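PDB 4O5O: 3-hydroxyacyl-CoA dehydrogenase from Brucella suis, which probably catalyses the NAD(P)-dependent interconversion of 3-hydroxyacyl-CoA and 3-ketoacyl-CoA. Local coordinates for residues V176-T180 with R193-I197; A28-M32 with Y234-H239. One frame throughout, in Å; residues are numbered along the deposited sequence.

Contact 1: V176-T180 with R193-I197; sequences VAAMT and RVMTI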
ATOM      1  N   VAL B 176       6.075   6.999  11.308  1.00  4.93           N
ATOM      2  CA  VAL B 176       7.303   6.228  11.356  1.00  4.87           C
ATOM      3  C   VAL B 176       7.480   5.443  10.045  1.00  5.18           C
ATOM      4  O   VAL B 176       8.542   5.438   9.441  1.00  5.89           O
ATOM      5  CB  VAL B 176       7.302   5.259  12.552  1.00  4.96           C
ATOM      6  CG1 VAL B 176       8.464   4.279  12.442  1.00  5.25           C
ATOM      7  CG2 VAL B 176       7.370   6.025  13.874  1.00  6.27           C
ATOM      8  N   ALA B 177       6.416   4.767   9.613  1.00  4.63           N
ATOM      9  CA  ALA B 177       6.490   3.968   8.407  1.00  4.98           C
ATOM     10  C   ALA B 177       6.902   4.811   7.190  1.00  4.84           C
ATOM     11  O   ALA B 177       7.791   4.432   6.416  1.00  4.79           O
ATOM     12  CB  ALA B 177       5.181   3.246   8.142  1.00  5.50           C
ATOM     13  N   ALA B 178       6.276   5.978   7.037  1.00  5.22           N
ATOM     14  CA  ALA B 178       6.487   6.838   5.851  1.00  5.33           C
ATOM     15  C   ALA B 178       7.868   7.460   5.789  1.00  6.04           C
ATOM     16  O   ALA B 178       8.317   7.810   4.722  1.00  6.58           O
ATOM     17  CB  ALA B 178       5.407   7.911   5.748  1.00  6.93           C
ATOM     18  N   MET B 179       8.498   7.662   6.944  1.00  6.46           N
ATOM     19  CA  MET B 179       9.855   8.166   7.050  1.00  7.77           C
ATOM     20  C   MET B 179      10.903   7.219   6.488  1.00  5.65           C
ATOM     21  O   MET B 179      12.027   7.641   6.194  1.00  6.37           O
ATOM     22  CB  MET B 179      10.280   8.336   8.535  1.00 14.84           C
ATOM     23  CG  MET B 179       9.725   9.478   9.265  1.00 18.80           C
ATOM     24  SD  MET B 179      10.878   9.845  10.577  1.00  9.37           S
ATOM     25  CE  MET B 179      10.872   8.499  11.768  1.00  9.33           C
ATOM     26  N   THR B 180      10.596   5.924   6.484  1.00  5.34           N
ATOM     27  CA  THR B 180      11.633   4.922   6.246  1.00  5.21           C
ATOM     28  C   THR B 180      12.359   5.248   4.921  1.00  5.03           C
ATOM     29  O   THR B 180      13.592   5.241   4.859  1.00  6.36           O
ATOM     30  CB  THR B 180      11.051   3.511   6.219  1.00  6.92           C
ATOM     31  OG1 THR B 180      10.195   3.314   7.332  1.00  7.86           O
ATOM     32  CG2 THR B 180      12.137   2.469   6.228  1.00  7.08           C
ATOM     33  N   ARG B 193      21.685   1.516   6.582  1.00  5.90           N
ATOM     34  CA  ARG B 193      20.343   1.045   6.189  1.00  5.61           C
ATOM     35  C   ARG B 193      19.291   1.462   7.200  1.00  5.75           C
ATOM     36  O   ARG B 193      19.599   1.642   8.399  1.00  6.75           O
ATOM     37  CB  ARG B 193      20.355  -0.484   6.050  1.00  6.05           C
ATOM     38  CG  ARG B 193      21.153  -0.973   4.863  1.00  6.68           C
ATOM     39  CD  ARG B 193      20.977  -2.439   4.592  1.00  6.48           C
ATOM     40  NE  ARG B 193      21.583  -3.243   5.641  1.00  7.95           N
ATOM     41  CZ  ARG B 193      20.987  -4.162   6.403  1.00  6.64           C
ATOM     42  NH1 ARG B 193      19.699  -4.463   6.279  1.00  7.42           N
ATOM     43  NH2 ARG B 193      21.695  -4.811   7.299  1.00  8.96           N
ATOM     44  N   VAL B 194      18.054   1.600   6.713  1.00  6.20           N
ATOM     45  CA  VAL B 194      16.937   2.005   7.540  1.00  5.56           C
ATOM     46  C   VAL B 194      15.763   1.123   7.160  1.00  5.00           C
ATOM     47  O   VAL B 194      15.337   1.100   5.992  1.00  5.66           O
ATOM     48  CB  VAL B 194      16.585   3.492   7.334  1.00  7.42           C
ATOM     49  CG1 VAL B 194      15.504   3.923   8.303  1.00  7.64           C
ATOM     50  CG2 VAL B 194      17.814   4.368   7.486  1.00  8.02           C
ATOM     51  N   MET B 195      15.256   0.405   8.169  1.00  5.34           N
ATOM     52  CA  MET B 195      14.145  -0.519   8.023  1.00  5.38           C
ATOM     53  C   MET B 195      13.135  -0.315   9.112  1.00  4.61           C
ATOM     54  O   MET B 195      13.455   0.197  10.186  1.00  4.57           O
ATOM     55  CB  MET B 195      14.651  -1.951   8.127  1.00  5.35           C
ATOM     56  CG  MET B 195      15.347  -2.459   6.875  1.00  5.55           C
ATOM     57  SD  MET B 195      14.237  -2.751   5.513  1.00  5.84           S
ATOM     58  CE  MET B 195      13.089  -3.933   6.228  1.00  6.43           C
ATOM     59  N   THR B 196      11.920  -0.763   8.846  1.00  4.92           N
ATOM     60  CA  THR B 196      10.829  -0.680   9.820  1.00  5.18           C
ATOM     61  C   THR B 196      10.112  -1.996   9.919  1.00  4.88           C
ATOM     62  O   THR B 196       9.870  -2.649   8.913  1.00  5.52           O
ATOM     63  CB  THR B 196       9.859   0.447   9.424  1.00  6.20           C
ATOM     64  OG1 THR B 196      10.585   1.668   9.497  1.00  7.38           O
ATOM     65  CG2 THR B 196       8.639   0.530  10.337  1.00  6.83           C
ATOM     66  N   ILE B 197       9.810  -2.409  11.149  1.00  5.13           N
ATOM     67  CA  ILE B 197       8.942  -3.554  11.400  1.00  5.18           C
ATOM     68  C   ILE B 197       7.607  -3.028  11.887  1.00  4.86           C
ATOM     69  O   ILE B 197       7.582  -2.132  12.751  1.00  5.28           O
ATOM     70  CB  ILE B 197       9.522  -4.522  12.458  1.00  5.45           C
ATOM     71  CG1 ILE B 197      10.883  -5.088  12.038  1.00  5.87           C
ATOM     72  CG2 ILE B 197       8.554  -5.637  12.789  1.00  5.92           C
ATOM     73  CD1 ILE B 197      11.690  -5.795  13.123  1.00  7.50           C
TER
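The hydroxyl of Thr180 is gripped from both elements: its OG1 accepts a hydrogen bond of 2.7 Å from Thr196 OG1 on the strand and donates to Ala177 O, 2.8 Å from Thr180 OG1. The result is a chain of two hydrogen bonds linking strand hydroxyl, helix hydroxyl and helix carbonyl. Ala177 O also takes the backbone N of Thr180, and both donors come from the same face of its carbonyl plane, with OG1 36° above that plane and therefore not on a lone pair. Thr180 OG1 lies beside its own backbone N (chi1 -48°), which brings the hydroxyl back over the preceding turn while CG2 leans on the strand. That methyl lies 3.5 Å from Val194 O and 4.0 Å from Met195 CA, and it also comes near the CG1 branch of Val194. Thr196 uses the same rotamer, with its hydroxyl turned to Thr180; its CG2 is directed instead toward the first turn of the helical segment and stands 4.3 Å from Val176 CG1. Both hydroxyls are thus buried yet paired, at the centre of a mainly apolar patch of methyl groups. Val176 and Thr180, one helical turn apart, supply the helix side, and alternate residues Val194 and Thr196 the strand side. The short axes run at 150° to each other, the near-antiparallel setting of a beta-alpha-beta crossover, here the one leading from strand 149-154 through helix 167-187 into strand 192-199. Asn153 of strand 149-154 and Val251 of strand 251-254 touch the patch from the two neighbouring strands, whereas Ala178 and Met179 turn to Ser170 and Ala171 of a second subunit. On the other face of the sheet Met195 and Ile197 pack against helix 231-243.

Contact 2: A28-M32 with Y234-H239; sequences AVSKM and YAALVH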
ATOM      1  N   ALA B  28      13.325  -7.900  24.568  1.00  7.38           N
ATOM      2  CA  ALA B  28      13.582  -9.104  23.779  1.00  8.71           C
ATOM      3  C   ALA B  28      14.724  -8.873  22.794  1.00  8.52           C
ATOM      4  O   ALA B  28      15.571  -9.747  22.580  1.00  8.83           O
ATOM      5  CB  ALA B  28      12.328  -9.546  23.063  1.00  9.42           C
ATOM      6  N   VAL B  29      14.775  -7.688  22.188  1.00  7.93           N
ATOM      7  CA  VAL B  29      15.885  -7.361  21.297  1.00  7.36           C
ATOM      8  C   VAL B  29      17.191  -7.349  22.087  1.00  7.76           C
ATOM      9  O   VAL B  29      18.209  -7.864  21.613  1.00  8.73           O
ATOM     10  CB  VAL B  29      15.672  -6.025  20.547  1.00  7.66           C
ATOM     11  CG1 VAL B  29      16.859  -5.729  19.640  1.00  9.08           C
ATOM     12  CG2 VAL B  29      14.417  -6.107  19.706  1.00  8.38           C
ATOM     13  N   SER B  30      17.169  -6.791  23.285  1.00  8.06           N
ATOM     14  CA  SER B  30      18.368  -6.692  24.098  0.50  8.22           C
ATOM     15  C   SER B  30      18.888  -8.098  24.442  1.00  9.72           C
ATOM     16  O   SER B  30      20.081  -8.368  24.374  1.00 10.52           O
ATOM     17  CB  SER B  30      18.049  -5.901  25.376  0.50  5.95           C
ATOM     18  OG  SER B  30      17.641  -4.570  25.093  0.50  4.23           O
ATOM     19  N   LYS B  31      17.972  -9.001  24.787  1.00  8.96           N
ATOM     20  CA  LYS B  31      18.348 -10.399  25.140  1.00  9.82           C
ATOM     21  C   LYS B  31      18.930 -11.103  23.904  1.00  9.48           C
ATOM     22  O   LYS B  31      19.973 -11.769  23.974  1.00 11.48           O
ATOM     23  CB  LYS B  31      17.143 -11.149  25.707  1.00 10.86           C
ATOM     24  CG  LYS B  31      17.391 -12.597  26.093  1.00 17.98           C
ATOM     25  CD  LYS B  31      16.153 -13.278  26.684  1.00 21.45           C
ATOM     26  CE  LYS B  31      16.421 -14.757  27.019  1.00 31.19           C
ATOM     27  NZ  LYS B  31      15.297 -15.430  27.734  1.00 43.79           N
ATOM     28  N   MET B  32      18.253 -10.963  22.766  1.00  9.68           N
ATOM     29  CA  MET B  32      18.726 -11.548  21.519  1.00 10.75           C
ATOM     30  C   MET B  32      20.143 -11.074  21.178  1.00 10.53           C
ATOM     31  O   MET B  32      21.026 -11.883  20.854  1.00 12.55           O
ATOM     32  CB  MET B  32      17.764 -11.168  20.390  1.00 10.67           C
ATOM     33  CG  MET B  32      18.163 -11.615  18.991  1.00 11.01           C
ATOM     34  SD  MET B  32      19.400 -10.613  18.152  1.00 11.79           S
ATOM     35  CE  MET B  32      18.546  -9.061  17.972  1.00 11.14           C
ATOM     36  N   TYR B 234       9.825 -11.038  17.293  1.00  6.17           N
ATOM     37  CA  TYR B 234      10.130  -9.699  16.788  1.00  6.49           C
ATOM     38  C   TYR B 234      11.658  -9.548  16.757  1.00  6.79           C
ATOM     39  O   TYR B 234      12.244  -9.068  15.790  1.00  6.97           O
ATOM     40  CB  TYR B 234       9.458  -8.638  17.684  1.00  7.67           C
ATOM     41  CG  TYR B 234       9.906  -7.228  17.428  1.00  8.63           C
ATOM     42  CD1 TYR B 234      11.015  -6.723  18.081  1.00 10.03           C
ATOM     43  CD2 TYR B 234       9.261  -6.408  16.512  1.00  8.07           C
ATOM     44  CE1 TYR B 234      11.476  -5.460  17.839  1.00 10.18           C
ATOM     45  CE2 TYR B 234       9.737  -5.113  16.254  1.00  8.47           C
ATOM     46  CZ  TYR B 234      10.842  -4.656  16.947  1.00  8.20           C
ATOM     47  OH  TYR B 234      11.382  -3.397  16.757  1.00 11.41           O
ATOM     48  N   ALA B 235      12.297  -9.928  17.853  1.00  6.99           N
ATOM     49  CA  ALA B 235      13.761  -9.838  17.936  1.00  6.06           C
ATOM     50  C   ALA B 235      14.454 -10.684  16.872  1.00  6.38           C
ATOM     51  O   ALA B 235      15.516 -10.294  16.368  1.00  6.78           O
ATOM     52  CB  ALA B 235      14.257 -10.232  19.323  1.00  8.13           C
ATOM     53  N   ALA B 236      13.873 -11.840  16.531  1.00  6.20           N
ATOM     54  CA  ALA B 236      14.429 -12.678  15.459  1.00  7.07           C
ATOM     55  C   ALA B 236      14.396 -11.974  14.101  1.00  7.31           C
ATOM     56  O   ALA B 236      15.348 -12.057  13.320  1.00  6.90           O
ATOM     57  CB  ALA B 236      13.675 -13.997  15.393  1.00  8.03           C
ATOM     58  N   LEU B 237      13.316 -11.239  13.827  1.00  7.09           N
ATOM     59  CA  LEU B 237      13.248 -10.459  12.597  1.00  6.86           C
ATOM     60  C   LEU B 237      14.274  -9.324  12.618  1.00  6.66           C
ATOM     61  O   LEU B 237      14.911  -9.031  11.606  1.00  6.65           O
ATOM     62  CB  LEU B 237      11.816  -9.976  12.355  1.00  5.88           C
ATOM     63  CG  LEU B 237      11.624  -9.125  11.087  1.00  6.01           C
ATOM     64  CD1 LEU B 237      12.100  -9.883   9.842  1.00  7.43           C
ATOM     65  CD2 LEU B 237      10.184  -8.660  10.921  1.00  6.14           C
ATOM     66  N   VAL B 238      14.428  -8.673  13.772  1.00  6.56           N
ATOM     67  CA  VAL B 238      15.460  -7.643  13.908  1.00  7.54           C
ATOM     68  C   VAL B 238      16.830  -8.253  13.561  1.00  7.05           C
ATOM     69  O   VAL B 238      17.620  -7.690  12.790  1.00  7.25           O
ATOM     70  CB  VAL B 238      15.492  -7.076  15.341  1.00  7.53           C
ATOM     71  CG1 VAL B 238      16.769  -6.266  15.587  1.00  8.62           C
ATOM     72  CG2 VAL B 238      14.224  -6.251  15.596  1.00  8.44           C
ATOM     73  N   HIS B 239      17.092  -9.431  14.107  1.00  7.03           N
ATOM     74  CA  HIS B 239      18.367 -10.101  13.835  1.00  8.40           C
ATOM     75  C   HIS B 239      18.538 -10.359  12.323  1.00  6.74           C
ATOM     76  O   HIS B 239      19.614 -10.104  11.769  1.00  8.37           O
ATOM     77  CB  HIS B 239      18.369 -11.416  14.617  1.00 10.29           C
ATOM     78  CG  HIS B 239      19.706 -12.082  14.713  1.00 15.00           C
ATOM     79  ND1 HIS B 239      19.954 -13.116  15.588  1.00 19.90           N
ATOM     80  CD2 HIS B 239      20.884 -11.803  14.117  1.00 19.42           C
ATOM     81  CE1 HIS B 239      21.214 -13.497  15.468  1.00 23.80           C
ATOM     82  NE2 HIS B 239      21.801 -12.714  14.583  1.00 26.24           N
TER
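Helix 24-35, which begins within what is probably the glycine-rich, dinucleotide-binding turn of the Rossmann-type fold, meets helix 231-243 where Ala235 sets its single methyl against the backbone of Ala28 and Val29. Ala235 CB is 3.5 Å from Ala28 O and 3.8 Å from Val29 CA, so the small side chain lets the two backbones approach closely, and the CA atoms of Val29 and Ala235 are 4.7 Å apart. The axes of 28-32 and 234-239 cross at -55°. Val29 CG2 comes to the edge of the Tyr234 ring, nearly in its plane and 3.5 Å from CE1, and also touches Ala235 and Val238, while CG1 meets Val238 CG1 at 4.1 Å. On the sheet side, Val92 of the central strand 90-93 touches Val29, Tyr234 and Val238, and both helices therefore lie on the same face of the parallel sheet, the classic alpha/beta arrangement in which helices cover the strands. The hydroxyl of Tyr234 finds its polar partner elsewhere, in Thr154 OG1. Toward the outer side of the crossing Met32 leaves its helix with CG anti to the backbone N and then bends at both following torsions (chi2 -80°, chi3 -64°), which folds the thioether across the second helix. Its CE rests 3.6 Å from Ala235 O and also meets Val238, while SD makes an oblique sulfur-aromatic contact with the His239 imidazole, 4.1 Å from the ring centroid and closest to ND1. Beyond it, Ile11 packs on His239, and Ala236, about one turn earlier, touches His5 of a neighbouring subunit, a zinc-binding residue of the apparent N-terminal histidine tag.

The two contacts lie on opposite faces of the parallel sheet, with centres about 17 Å apart, and strand 192-199 joins them. Its Val194 and Thr196 serve contact 1, whereas Ile197 turns the other way and packs against the second helix of contact 2, with Ile197 CD1 3.6 Å from Val238 CG2. Contact 1 is the more fully buried and links a helix to a strand close in sequence; contact 2 is only partly buried and joins two helices from distant parts of the chain. Their chemistry differs accordingly: paired hydroxyls in the interior of contact 1, and methyl, aromatic-edge and sulfur contacts across contact 2.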